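PDB 3III: CocE/NonD family hydrolase from Staphylococcus aureus subsp. aureus COL, which is probably a serine hydrolase of the CocE/NonD family, cleaving ester or amide bonds with an alpha/beta-hydrolase domain followed by a C-terminal beta domain. Local coordinates for residues L411-S416 with V492-L497; D424-I429 with T454-V459; N17-G22 with M38-D43; N24-D29 with S100-E105. All blocks are in the same frame, centred on the assembly; numbering follows the deposited sequence.

Contact 1. Residues L411-S416 with V492-L497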
loop_
_atom_site.group_PDB
_atom_site.type_symbol
_atom_site.label_atom_id
_atom_site.label_comp_id
_atom_site.label_asym_id
_atom_site.label_seq_id
_atom_site.Cartn_x
_atom_site.Cartn_y
_atom_site.Cartn_z
ATOM N N LEU A 411 20.255 -0.059 -4.131
ATOM C CA LEU A 411 21.271 -1.026 -4.518
ATOM C C LEU A 411 21.812 -0.702 -5.909
ATOM O O LEU A 411 21.099 -0.880 -6.909
ATOM C CB LEU A 411 20.698 -2.446 -4.458
ATOM C CG LEU A 411 21.688 -3.520 -4.901
ATOM C CD1 LEU A 411 22.943 -3.476 -4.006
ATOM C CD2 LEU A 411 20.999 -4.932 -4.876
ATOM N N LYS A 412 23.066 -0.218 -5.950
ATOM C CA LYS A 412 23.734 0.099 -7.198
ATOM C C LYS A 412 24.545 -1.106 -7.636
ATOM O O LYS A 412 25.413 -1.597 -6.897
ATOM C CB LYS A 412 24.615 1.341 -7.117
ATOM C CG LYS A 412 25.100 1.716 -8.553
ATOM C CD LYS A 412 26.166 2.799 -8.526
ATOM C CE LYS A 412 26.523 3.283 -9.881
ATOM N NZ LYS A 412 27.542 4.363 -9.732
ATOM N N LEU A 413 24.253 -1.594 -8.833
ATOM C CA LEU A 413 25.014 -2.684 -9.428
ATOM C C LEU A 413 25.544 -2.349 -10.802
ATOM O O LEU A 413 24.899 -1.622 -11.562
ATOM C CB LEU A 413 24.180 -3.976 -9.529
ATOM C CG LEU A 413 23.478 -4.495 -8.278
ATOM C CD1 LEU A 413 22.425 -5.564 -8.662
ATOM C CD2 LEU A 413 24.490 -4.999 -7.203
ATOM N N TRP A 414 26.700 -2.915 -11.132
ATOM C CA TRP A 414 27.140 -2.988 -12.486
ATOM C C TRP A 414 26.925 -4.407 -13.039
ATOM O O TRP A 414 27.360 -5.391 -12.450
ATOM C CB TRP A 414 28.602 -2.553 -12.605
ATOM C CG TRP A 414 28.828 -1.120 -12.225
ATOM C CD1 TRP A 414 28.929 -0.605 -10.963
ATOM C CD2 TRP A 414 29.059 -0.034 -13.119
ATOM N NE1 TRP A 414 29.180 0.743 -11.030
ATOM C CE2 TRP A 414 29.220 1.127 -12.333
ATOM C CE3 TRP A 414 29.043 0.088 -14.505
ATOM C CZ2 TRP A 414 29.461 2.374 -12.885
ATOM C CZ3 TRP A 414 29.268 1.341 -15.077
ATOM C CH2 TRP A 414 29.465 2.473 -14.259
ATOM N N VAL A 415 26.232 -4.507 -14.178
ATOM C CA VAL A 415 25.714 -5.784 -14.627
ATOM C C VAL A 415 25.882 -5.938 -16.154
ATOM O O VAL A 415 25.955 -4.932 -16.910
ATOM C CB VAL A 415 24.220 -5.930 -14.255
ATOM C CG1 VAL A 415 23.935 -5.840 -12.721
ATOM C CG2 VAL A 415 23.349 -4.935 -15.063
ATOM N N SER A 416 25.969 -7.197 -16.610
ATOM C CA SER A 416 25.927 -7.549 -18.006
ATOM C C SER A 416 25.364 -8.950 -18.178
ATOM O O SER A 416 25.303 -9.701 -17.244
ATOM C CB SER A 416 27.311 -7.539 -18.644
ATOM O OG SER A 416 28.062 -8.662 -18.208
ATOM N N VAL A 492 23.130 0.125 -12.788
ATOM C CA VAL A 492 21.723 0.120 -12.423
ATOM C C VAL A 492 21.604 0.478 -10.969
ATOM O O VAL A 492 22.516 0.210 -10.167
ATOM C CB VAL A 492 21.036 -1.225 -12.692
ATOM C CG1 VAL A 492 21.179 -1.606 -14.241
ATOM C CG2 VAL A 492 21.580 -2.302 -11.761
ATOM N N GLU A 493 20.500 1.098 -10.636
ATOM C CA GLU A 493 20.159 1.389 -9.239
ATOM C C GLU A 493 18.777 0.877 -8.984
ATOM O O GLU A 493 17.823 1.262 -9.685
ATOM C CB GLU A 493 20.211 2.880 -8.973
ATOM C CG GLU A 493 21.607 3.398 -9.152
ATOM C CD GLU A 493 21.748 4.870 -8.926
ATOM O OE1 GLU A 493 21.022 5.451 -8.103
ATOM O OE2 GLU A 493 22.652 5.451 -9.567
ATOM N N ILE A 494 18.696 -0.033 -8.021
ATOM C CA ILE A 494 17.486 -0.746 -7.692
ATOM C C ILE A 494 16.863 -0.150 -6.447
ATOM O O ILE A 494 17.534 -0.021 -5.390
ATOM C CB ILE A 494 17.753 -2.235 -7.490
ATOM C CG1 ILE A 494 18.375 -2.827 -8.762
ATOM C CG2 ILE A 494 16.463 -3.018 -7.204
ATOM C CD1 ILE A 494 18.699 -4.356 -8.637
ATOM N N GLU A 495 15.594 0.238 -6.582
ATOM C CA GLU A 495 14.766 0.765 -5.440
ATOM C C GLU A 495 14.349 -0.365 -4.454
ATOM O O GLU A 495 13.401 -1.102 -4.711
ATOM C CB GLU A 495 13.511 1.479 -6.006
ATOM C CG GLU A 495 12.558 2.124 -4.974
ATOM C CD GLU A 495 11.314 2.724 -5.627
ATOM O OE1 GLU A 495 11.044 2.414 -6.798
ATOM O OE2 GLU A 495 10.611 3.559 -4.989
ATOM N N LEU A 496 15.065 -0.490 -3.356
ATOM C CA LEU A 496 14.540 -1.259 -2.208
ATOM C C LEU A 496 13.445 -0.390 -1.530
ATOM O O LEU A 496 13.665 0.760 -1.231
ATOM C CB LEU A 496 15.638 -1.681 -1.212
ATOM C CG LEU A 496 16.644 -2.735 -1.624
ATOM C CD1 LEU A 496 15.968 -3.987 -2.119
ATOM C CD2 LEU A 496 17.593 -2.149 -2.657
ATOM N N LEU A 497 12.259 -0.963 -1.365
ATOM C CA LEU A 497 11.117 -0.238 -0.880
ATOM C C LEU A 497 11.311 0.043 0.599
ATOM O O LEU A 497 12.105 -0.653 1.277
ATOM C CB LEU A 497 9.870 -1.056 -1.142
ATOM C CG LEU A 497 9.537 -1.127 -2.654
ATOM C CD1 LEU A 497 8.302 -2.023 -2.779
ATOM C CD2 LEU A 497 9.296 0.249 -3.310
HETATM O O HOH W 1 25.487 6.056 -8.889
#

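Contact 2. Residues D424-I429 with T454-V459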
loop_
_atom_site.group_PDB
_atom_site.type_symbol
_atom_site.label_atom_id
_atom_site.label_comp_id
_atom_site.label_asym_id
_atom_site.label_seq_id
_atom_site.Cartn_x
_atom_site.Cartn_y
_atom_site.Cartn_z
ATOM N N ASP A 424 16.059 -9.309 -15.879
ATOM C CA ASP A 424 15.185 -9.043 -14.775
ATOM C C ASP A 424 15.939 -9.335 -13.485
ATOM O O ASP A 424 16.283 -10.487 -13.227
ATOM C CB ASP A 424 13.905 -9.899 -14.879
ATOM C CG ASP A 424 12.949 -9.384 -15.970
ATOM O OD1 ASP A 424 12.976 -8.167 -16.213
ATOM O OD2 ASP A 424 12.133 -10.167 -16.519
ATOM N N LEU A 425 16.129 -8.284 -12.659
ATOM C CA LEU A 425 16.886 -8.395 -11.418
ATOM C C LEU A 425 15.916 -8.275 -10.221
ATOM O O LEU A 425 15.053 -7.378 -10.170
ATOM C CB LEU A 425 17.942 -7.310 -11.319
ATOM C CG LEU A 425 19.029 -7.169 -12.405
ATOM C CD1 LEU A 425 19.894 -5.891 -12.195
ATOM C CD2 LEU A 425 19.893 -8.371 -12.390
ATOM N N PHE A 426 16.073 -9.215 -9.305
ATOM C CA PHE A 426 15.277 -9.334 -8.110
ATOM C C PHE A 426 16.238 -9.112 -6.962
ATOM O O PHE A 426 17.217 -9.831 -6.813
ATOM C CB PHE A 426 14.677 -10.734 -8.023
ATOM C CG PHE A 426 13.621 -11.030 -9.097
ATOM C CD1 PHE A 426 12.300 -11.080 -8.778
ATOM C CD2 PHE A 426 13.983 -11.265 -10.421
ATOM C CE1 PHE A 426 11.290 -11.317 -9.748
ATOM C CE2 PHE A 426 12.990 -11.546 -11.396
ATOM C CZ PHE A 426 11.658 -11.596 -11.075
ATOM N N ALA A 427 16.003 -8.060 -6.206
ATOM C CA ALA A 427 16.820 -7.727 -5.037
ATOM C C ALA A 427 16.067 -7.946 -3.765
ATOM O O ALA A 427 14.828 -7.775 -3.676
ATOM C CB ALA A 427 17.302 -6.329 -5.108
ATOM N N GLY A 428 16.826 -8.327 -2.736
ATOM C CA GLY A 428 16.308 -8.429 -1.426
ATOM C C GLY A 428 17.286 -8.100 -0.324
ATOM O O GLY A 428 18.507 -8.268 -0.477
ATOM N N ILE A 429 16.735 -7.560 0.767
ATOM C CA ILE A 429 17.490 -7.346 2.003
ATOM C C ILE A 429 16.944 -8.307 3.039
ATOM O O ILE A 429 15.708 -8.366 3.252
ATOM C CB ILE A 429 17.310 -5.927 2.534
ATOM C CG1 ILE A 429 17.641 -4.917 1.437
ATOM C CG2 ILE A 429 18.196 -5.683 3.863
ATOM C CD1 ILE A 429 19.117 -5.040 0.892
ATOM N N THR A 454 12.412 -5.510 -0.222
ATOM C CA THR A 454 12.406 -6.085 -1.532
ATOM C C THR A 454 12.467 -4.970 -2.588
ATOM O O THR A 454 11.876 -3.828 -2.439
ATOM C CB THR A 454 11.151 -6.977 -1.640
ATOM O OG1 THR A 454 11.156 -7.906 -0.526
ATOM C CG2 THR A 454 11.066 -7.791 -2.980
ATOM N N GLY A 455 13.095 -5.302 -3.716
ATOM C CA GLY A 455 13.017 -4.454 -4.912
ATOM C C GLY A 455 13.260 -5.209 -6.218
ATOM O O GLY A 455 13.774 -6.320 -6.204
ATOM N N TRP A 456 12.908 -4.581 -7.335
ATOM C CA TRP A 456 12.975 -5.197 -8.670
ATOM C C TRP A 456 13.426 -4.222 -9.746
ATOM O O TRP A 456 13.102 -3.026 -9.698
ATOM C CB TRP A 456 11.597 -5.670 -9.091
ATOM C CG TRP A 456 10.908 -6.638 -8.194
ATOM C CD1 TRP A 456 10.856 -8.003 -8.356
ATOM C CD2 TRP A 456 10.075 -6.339 -7.084
ATOM N NE1 TRP A 456 10.099 -8.564 -7.377
ATOM C CE2 TRP A 456 9.582 -7.572 -6.589
ATOM C CE3 TRP A 456 9.698 -5.154 -6.446
ATOM C CZ2 TRP A 456 8.729 -7.651 -5.469
ATOM C CZ3 TRP A 456 8.888 -5.231 -5.333
ATOM C CH2 TRP A 456 8.399 -6.494 -4.863
ATOM N N LEU A 457 14.111 -4.708 -10.773
ATOM C CA LEU A 457 14.330 -3.877 -11.942
ATOM C C LEU A 457 14.550 -4.697 -13.222
ATOM O O LEU A 457 15.331 -5.603 -13.232
ATOM C CB LEU A 457 15.559 -3.000 -11.740
ATOM C CG LEU A 457 15.861 -1.995 -12.875
ATOM C CD1 LEU A 457 14.743 -0.904 -12.945
ATOM C CD2 LEU A 457 17.275 -1.378 -12.713
ATOM N N ARG A 458 13.893 -4.297 -14.295
ATOM C CA ARG A 458 14.201 -4.772 -15.638
ATOM C C ARG A 458 15.243 -3.789 -16.184
ATOM O O ARG A 458 15.057 -2.550 -16.224
ATOM C CB ARG A 458 12.922 -4.857 -16.465
ATOM C CG ARG A 458 13.136 -5.303 -17.924
ATOM C CD ARG A 458 11.827 -5.713 -18.559
ATOM N NE ARG A 458 11.400 -7.022 -18.074
ATOM C CZ ARG A 458 10.307 -7.654 -18.454
ATOM N NH1 ARG A 458 9.477 -7.130 -19.336
ATOM N NH2 ARG A 458 10.030 -8.828 -17.926
ATOM N N VAL A 459 16.404 -4.331 -16.516
ATOM C CA VAL A 459 17.574 -3.494 -16.804
ATOM C C VAL A 459 17.389 -2.601 -18.042
ATOM O O VAL A 459 17.903 -1.490 -18.090
ATOM C CB VAL A 459 18.866 -4.384 -16.820
ATOM C CG1 VAL A 459 20.107 -3.626 -17.324
ATOM C CG2 VAL A 459 19.083 -4.960 -15.394
#

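Contact 3. Residues N17-G22 with M38-D43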
loop_
_atom_site.group_PDB
_atom_site.type_symbol
_atom_site.label_atom_id
_atom_site.label_comp_id
_atom_site.label_asym_id
_atom_site.label_seq_id
_atom_site.Cartn_x
_atom_site.Cartn_y
_atom_site.Cartn_z
ATOM N N ASN A 17 -28.321 -9.622 5.643
ATOM C CA ASN A 17 -28.891 -10.096 4.402
ATOM C C ASN A 17 -30.422 -9.917 4.343
ATOM O O ASN A 17 -31.027 -10.133 3.305
ATOM C CB ASN A 17 -28.465 -11.569 4.146
ATOM C CG ASN A 17 -26.947 -11.718 3.876
ATOM O OD1 ASN A 17 -26.295 -10.776 3.424
ATOM N ND2 ASN A 17 -26.392 -12.903 4.147
ATOM N N GLU A 18 -31.059 -9.500 5.434
ATOM C CA GLU A 18 -32.511 -9.315 5.404
ATOM C C GLU A 18 -33.019 -7.860 5.233
ATOM O O GLU A 18 -34.217 -7.634 5.019
ATOM C CB GLU A 18 -33.116 -9.968 6.628
ATOM C CG GLU A 18 -33.175 -11.504 6.461
ATOM C CD GLU A 18 -33.047 -12.253 7.775
ATOM O OE1 GLU A 18 -33.090 -11.562 8.827
ATOM O OE2 GLU A 18 -32.904 -13.516 7.750
ATOM N N VAL A 19 -32.103 -6.903 5.269
ATOM C CA VAL A 19 -32.430 -5.494 5.112
ATOM C C VAL A 19 -32.885 -5.206 3.658
ATOM O O VAL A 19 -32.308 -5.696 2.688
ATOM C CB VAL A 19 -31.225 -4.642 5.509
ATOM C CG1 VAL A 19 -31.511 -3.183 5.349
ATOM C CG2 VAL A 19 -30.846 -4.931 6.975
ATOM N N LYS A 20 -33.909 -4.389 3.506
ATOM C CA LYS A 20 -34.442 -4.094 2.181
ATOM C C LYS A 20 -34.180 -2.634 1.844
ATOM O O LYS A 20 -33.782 -1.866 2.706
ATOM C CB LYS A 20 -35.929 -4.464 2.140
ATOM C CG LYS A 20 -36.200 -6.024 2.245
ATOM C CD LYS A 20 -35.617 -6.827 1.028
ATOM C CE LYS A 20 -35.447 -8.368 1.294
ATOM N NZ LYS A 20 -35.104 -9.224 0.059
ATOM N N ALA A 21 -34.398 -2.263 0.584
ATOM C CA ALA A 21 -34.153 -0.897 0.111
ATOM C C ALA A 21 -34.972 0.077 0.918
ATOM O O ALA A 21 -36.049 -0.250 1.365
ATOM C CB ALA A 21 -34.459 -0.759 -1.342
ATOM N N GLY A 22 -34.432 1.275 1.115
ATOM C CA GLY A 22 -35.149 2.320 1.831
ATOM C C GLY A 22 -34.591 2.557 3.215
ATOM O O GLY A 22 -33.468 2.146 3.549
HETATM N N MSE A 38 -29.574 2.201 15.120
HETATM C CA MSE A 38 -29.316 3.259 14.238
HETATM C C MSE A 38 -30.237 3.075 13.059
HETATM O O MSE A 38 -30.946 2.059 12.969
HETATM C CB MSE A 38 -27.852 3.250 13.796
HETATM C CG MSE A 38 -27.453 2.069 12.948
HETATM SE SE MSE A 38 -25.468 2.143 12.682
HETATM C CE MSE A 38 -24.861 1.710 14.586
ATOM N N ILE A 39 -30.186 4.049 12.158
ATOM C CA ILE A 39 -30.849 3.998 10.875
ATOM C C ILE A 39 -29.876 3.576 9.786
ATOM O O ILE A 39 -28.738 4.022 9.740
ATOM C CB ILE A 39 -31.467 5.356 10.536
ATOM C CG1 ILE A 39 -32.705 5.592 11.402
ATOM C CG2 ILE A 39 -31.769 5.461 9.044
ATOM C CD1 ILE A 39 -33.284 7.025 11.287
HETATM N N MSE A 40 -30.307 2.661 8.925
HETATM C CA MSE A 40 -29.622 2.388 7.677
HETATM C C MSE A 40 -30.583 2.641 6.500
HETATM O O MSE A 40 -31.682 2.019 6.401
HETATM C CB MSE A 40 -29.112 0.946 7.657
HETATM C CG MSE A 40 -28.334 0.616 6.377
HETATM SE SE MSE A 40 -28.252 -1.324 6.106
HETATM C CE MSE A 40 -27.053 -1.330 4.529
ATOM N N GLU A 41 -30.195 3.565 5.635
ATOM C CA GLU A 41 -30.880 3.791 4.369
ATOM C C GLU A 41 -30.124 2.979 3.361
ATOM O O GLU A 41 -28.913 3.156 3.173
ATOM C CB GLU A 41 -30.879 5.286 3.969
ATOM C CG GLU A 41 -31.440 6.179 5.029
ATOM C CD GLU A 41 -31.699 7.644 4.580
ATOM O OE1 GLU A 41 -31.827 7.918 3.356
ATOM O OE2 GLU A 41 -31.804 8.491 5.494
ATOM N N LYS A 42 -30.803 2.003 2.785
ATOM C CA LYS A 42 -30.178 1.113 1.853
ATOM C C LYS A 42 -30.600 1.434 0.418
ATOM O O LYS A 42 -31.807 1.633 0.122
ATOM C CB LYS A 42 -30.542 -0.322 2.201
ATOM C CG LYS A 42 -29.897 -1.338 1.315
ATOM C CD LYS A 42 -30.191 -2.751 1.746
ATOM C CE LYS A 42 -29.591 -3.687 0.708
ATOM N NZ LYS A 42 -29.737 -5.078 1.117
ATOM N N ASP A 43 -29.614 1.415 -0.471
ATOM C CA ASP A 43 -29.843 1.659 -1.895
ATOM C C ASP A 43 -30.312 3.046 -2.269
ATOM O O ASP A 43 -30.963 3.178 -3.286
ATOM C CB ASP A 43 -30.829 0.663 -2.519
ATOM C CG ASP A 43 -30.240 -0.723 -2.686
ATOM O OD1 ASP A 43 -28.984 -0.878 -2.741
ATOM O OD2 ASP A 43 -31.050 -1.674 -2.811
#

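Contact 4. Residues N24-D29 with S100-E105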
loop_
_atom_site.group_PDB
_atom_site.type_symbol
_atom_site.label_atom_id
_atom_site.label_comp_id
_atom_site.label_asym_id
_atom_site.label_seq_id
_atom_site.Cartn_x
_atom_site.Cartn_y
_atom_site.Cartn_z
ATOM N N ASN A 24 -34.335 2.034 7.060
ATOM C CA ASN A 24 -34.488 0.929 7.982
ATOM C C ASN A 24 -33.999 1.340 9.370
ATOM O O ASN A 24 -32.996 2.060 9.494
ATOM C CB ASN A 24 -33.629 -0.256 7.522
ATOM C CG ASN A 24 -34.035 -0.763 6.165
ATOM O OD1 ASN A 24 -35.028 -1.468 6.076
ATOM N ND2 ASN A 24 -33.265 -0.437 5.110
ATOM N N HIS A 25 -34.707 0.885 10.399
ATOM C CA HIS A 25 -34.169 0.940 11.747
ATOM C C HIS A 25 -33.554 -0.382 12.029
ATOM O O HIS A 25 -34.232 -1.397 11.958
ATOM C CB HIS A 25 -35.249 1.261 12.731
ATOM C CG HIS A 25 -35.783 2.637 12.565
ATOM N ND1 HIS A 25 -35.336 3.703 13.311
ATOM C CD2 HIS A 25 -36.720 3.131 11.717
ATOM C CE1 HIS A 25 -35.984 4.799 12.945
ATOM N NE2 HIS A 25 -36.832 4.478 11.982
ATOM N N ILE A 26 -32.254 -0.388 12.284
ATOM C CA ILE A 26 -31.524 -1.615 12.462
ATOM C C ILE A 26 -30.797 -1.601 13.804
ATOM O O ILE A 26 -30.704 -0.557 14.453
ATOM C CB ILE A 26 -30.531 -1.829 11.299
ATOM C CG1 ILE A 26 -29.388 -0.838 11.391
ATOM C CG2 ILE A 26 -31.281 -1.694 9.955
ATOM C CD1 ILE A 26 -28.116 -1.232 10.606
ATOM N N VAL A 27 -30.317 -2.774 14.196
ATOM C CA VAL A 27 -29.483 -2.955 15.384
ATOM C C VAL A 27 -28.181 -3.633 14.896
ATOM O O VAL A 27 -28.234 -4.731 14.326
ATOM C CB VAL A 27 -30.209 -3.818 16.451
ATOM C CG1 VAL A 27 -29.344 -4.125 17.654
ATOM C CG2 VAL A 27 -31.547 -3.155 16.902
ATOM N N VAL A 28 -27.046 -3.018 15.200
ATOM C CA VAL A 28 -25.718 -3.417 14.687
ATOM C C VAL A 28 -24.997 -4.154 15.803
ATOM O O VAL A 28 -25.070 -3.747 16.950
ATOM C CB VAL A 28 -24.880 -2.160 14.191
ATOM C CG1 VAL A 28 -23.366 -2.537 13.857
ATOM C CG2 VAL A 28 -25.551 -1.514 12.996
ATOM N N ASP A 29 -24.294 -5.221 15.435
ATOM C CA ASP A 29 -23.442 -5.965 16.359
ATOM C C ASP A 29 -22.100 -5.231 16.464
ATOM O O ASP A 29 -21.121 -5.609 15.853
ATOM C CB ASP A 29 -23.242 -7.409 15.896
ATOM C CG ASP A 29 -22.844 -7.518 14.389
ATOM O OD1 ASP A 29 -23.243 -6.729 13.515
ATOM O OD2 ASP A 29 -22.082 -8.377 14.085
ATOM N N SER A 100 -18.245 -5.363 12.861
ATOM C CA SER A 100 -19.640 -5.714 12.781
ATOM C C SER A 100 -19.970 -6.376 11.426
ATOM O O SER A 100 -19.251 -6.280 10.440
ATOM C CB SER A 100 -20.538 -4.520 12.927
ATOM O OG SER A 100 -20.455 -3.697 11.793
ATOM N N SER A 101 -21.137 -6.981 11.374
ATOM C CA SER A 101 -21.594 -7.616 10.140
ATOM C C SER A 101 -22.000 -6.596 9.048
ATOM O O SER A 101 -22.387 -6.978 7.912
ATOM C CB SER A 101 -22.690 -8.616 10.502
ATOM O OG SER A 101 -23.776 -7.938 11.124
ATOM N N PHE A 102 -21.940 -5.299 9.367
ATOM C CA PHE A 102 -22.348 -4.237 8.420
ATOM C C PHE A 102 -21.106 -3.480 7.871
ATOM O O PHE A 102 -21.174 -2.291 7.536
ATOM C CB PHE A 102 -23.321 -3.287 9.106
ATOM C CG PHE A 102 -24.706 -3.888 9.340
ATOM C CD1 PHE A 102 -25.695 -3.732 8.404
ATOM C CD2 PHE A 102 -24.973 -4.629 10.471
ATOM C CE1 PHE A 102 -26.946 -4.280 8.596
ATOM C CE2 PHE A 102 -26.223 -5.186 10.672
ATOM C CZ PHE A 102 -27.203 -5.030 9.743
ATOM N N THR A 103 -19.980 -4.181 7.818
ATOM C CA THR A 103 -18.702 -3.641 7.402
ATOM C C THR A 103 -18.109 -4.490 6.249
ATOM O O THR A 103 -17.472 -5.500 6.493
ATOM C CB THR A 103 -17.685 -3.672 8.545
ATOM O OG1 THR A 103 -18.251 -3.117 9.737
ATOM C CG2 THR A 103 -16.429 -2.904 8.162
ATOM N N PRO A 104 -18.331 -4.066 4.988
ATOM C CA PRO A 104 -17.606 -4.646 3.887
ATOM C C PRO A 104 -16.118 -4.477 4.149
ATOM O O PRO A 104 -15.681 -3.491 4.736
ATOM C CB PRO A 104 -18.062 -3.831 2.661
ATOM C CG PRO A 104 -19.447 -3.239 3.103
ATOM C CD PRO A 104 -19.233 -2.967 4.571
ATOM N N GLU A 105 -15.344 -5.440 3.685
ATOM C CA GLU A 105 -13.925 -5.505 4.026
ATOM C C GLU A 105 -13.208 -4.200 3.785
ATOM O O GLU A 105 -13.305 -3.621 2.730
ATOM C CB GLU A 105 -13.260 -6.620 3.216
ATOM C CG GLU A 105 -13.559 -8.043 3.802
ATOM C CD GLU A 105 -14.875 -8.757 3.332
ATOM O OE1 GLU A 105 -15.825 -8.126 2.757
ATOM O OE2 GLU A 105 -14.918 -9.998 3.564
#

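Contact 1. Residues L411-S416 with V492-L497
Leu-411 and Leu-413 pack against Val-492, Ile-494 and Leu-496 on the buried face of two antiparallel strands whose axes come within 4.6 Å. Two hydrogen-bonded pairs, Leu-411 with Ile-494 and Leu-413 with Val-492, hold the backbones together through four N-H...O bonds. On the buried face, CD2 of Leu-496 reaches CB of Leu-411 at 3.6 Å, while the CB of Leu-413 meets the CG2 branch of Val-492 at 3.8 Å. Farther out, the CD1 methyls of Leu-413 and Ile-494 touch at 3.9 Å, the two side chains crossing at a slant. Val-415 closes the row, its CG2 lying 4.1 Å from CG1 of Val-492. The opposite face is looser and partly open to solvent. There Lys-412, fully extended with CG anti to its backbone N (chi1 -171°), lays its CG 3.9 Å from CG of Glu-493. Their charged ends do not touch: a water joins NZ of Lys-412 to OE2 of Glu-493, while Asp-551 forms the salt bridge with Lys-412 and Asn-410 binds the other carboxylate oxygen of Glu-493. Ala-427, Val-511 and Val-513 cover the apolar face from a second sheet, the layering of a beta sandwich in the C-terminal non-catalytic domain.

Contact 2. Residues D424-I429 with T454-V459
Two neighbouring strands of the five-stranded antiparallel sheet in the C-terminal domain meet here, and Asp-424 and Arg-458 clamp one end of the pairing with a bidentate salt bridge. Arg-458 grips side-on: NE gives a nearly straight bond to OD1 of Asp-424 (2.7 Å) and NH2 binds OD2 of Asp-424 at 2.9 Å. Both oxygens use their syn lone pairs, and the carboxylate and guanidinium planes lie only 18° apart. A bend at chi3 (-75°) of Arg-458 turns the group alongside the aspartate. OD2 also accepts from Val-537 N and Thr-536 OG1, further fixing the carboxylate's rotation. Between the strands, Leu-425 with Leu-457 and Ala-427 with Gly-455 form the hydrogen-bonded pairs of this antiparallel sheet, which packs through Leu-457, with Val-459 just past the strand end, onto strand 490-503 of the other sheet. On the salt-bridge face, Phe-426 and Trp-456 form a non-hydrogen-bonded pair; CD1 of Phe-426 approaches the indole rim at CD1 of Trp-456 (3.4 Å), with the ring planes at 75°. CG2 of Thr-454 lies over one indole face, and Glu-517 accepts from NE1 of Trp-456. On the face of Leu-425 and Leu-457, CD1 of Leu-425 packs unusually close, 3.4 Å, against CG2 of Val-459 just beyond the strand.

Contact 3. Residues N17-G22 with M38-D43
Gly-22 and Lys-42 form an antiparallel hydrogen-bonded pair where the loop 17-21 enters strand 22-30, the touching parts running 72° apart end to end. Gly-22 N donates to Lys-42 O at 2.8 Å in the carbonyl plane, and Lys-42 N returns a bond of 2.8 Å to Gly-22 O. The positive phi of Gly-22 (107°) places it in a backbone region open mainly to glycine. The CA of Glu-41 adds a CA-H...O contact of 3.2 Å to Gly-22 O. Lys-42 then reaches back along the loop: its chain is extended throughout, with CG anti to the backbone N (chi1 -178°), and NZ of Lys-42 bonds Val-19 O at 3.1 Å from above the carbonyl plane. CD of Lys-42 passes 3.9 Å from CG1 of Val-19. CG1 of Val-19 also touches SE of Met-40, a selenomethionine, at 3.8 Å, the two side chains meeting at a slant. At the outer end, CB of Ala-21 rests 3.8 Å from OD2 of Asp-43, whose OD1 is salt-bridged to Lys-78 and Lys-130. Strand 36-47 is flanked by strand 22-30 and strand 53-60, and Asn-57 and Phe-59 of the latter touch Met-40.

Contact 4. Residues N24-D29 with S100-E105
One carboxylate oxygen, OD1 of Asp-29, takes two bonds from the single residue Ser-101, and they arrive from opposite faces of the carboxylate plane. Ser-101 OG donates at 2.7 Å to Asp-29 OD1 from above the plane, whereas Ser-101 N reaches that oxygen at 3.0 Å on its syn side. N of Ser-101 also makes a longer, more bent bond to OD2 of Asp-29 (3.2 Å, 139°), so the amide straddles both oxygens. Asp-29 gets there with CG set between its backbone N and carbonyl carbon (chi1 48°). Ser-101 lies in a type I turn from Ser-100 to Thr-103, which includes an ST turn: OG of Ser-100 accepts from Phe-102 N. Ser-100 OG also binds Asp-109, and CB of Ser-100 meets CG1 of Val-28 at 3.6 Å. The turn directs Phe-102 at the strand, where CD1 of Ile-26 makes a CH-pi contact over one face of the Phe-102 ring, 4.0 Å from the centroid and 18° off the normal. CG2 of Val-28 approaches CD2 of the Phe-102 ring obliquely at 4.1 Å. Strand 22-30 is the outermost strand at this end of the mixed sheet; the loop between helices 87-90 and 110-113 packs against it, with Phe-102 also touching Phe-59 of strand 53-60.

Along the chain, contacts 3 and 4 come first with their segments alternating, followed by contact 1, whose two strands enclose contact 2 in sequence. Contacts 3 and 4, centres about 10 Å apart, share the edge of the mixed sheet, where strands 22-30 and 36-47 are neighbours. Contacts 1 and 2, centres about 7 Å apart, belong to two antiparallel sheets facing each other in the C-terminal domain; Leu-496 packs on Gly-455, and Val-492 on Leu-457. Between the pairs, centres lie about 44 to 54 Å apart, on opposite sides of the chain's centre. Each pair thus holds together its own region, the margin of the probable hydrolase domain or the non-catalytic beta domain, and none of the four bridges the two.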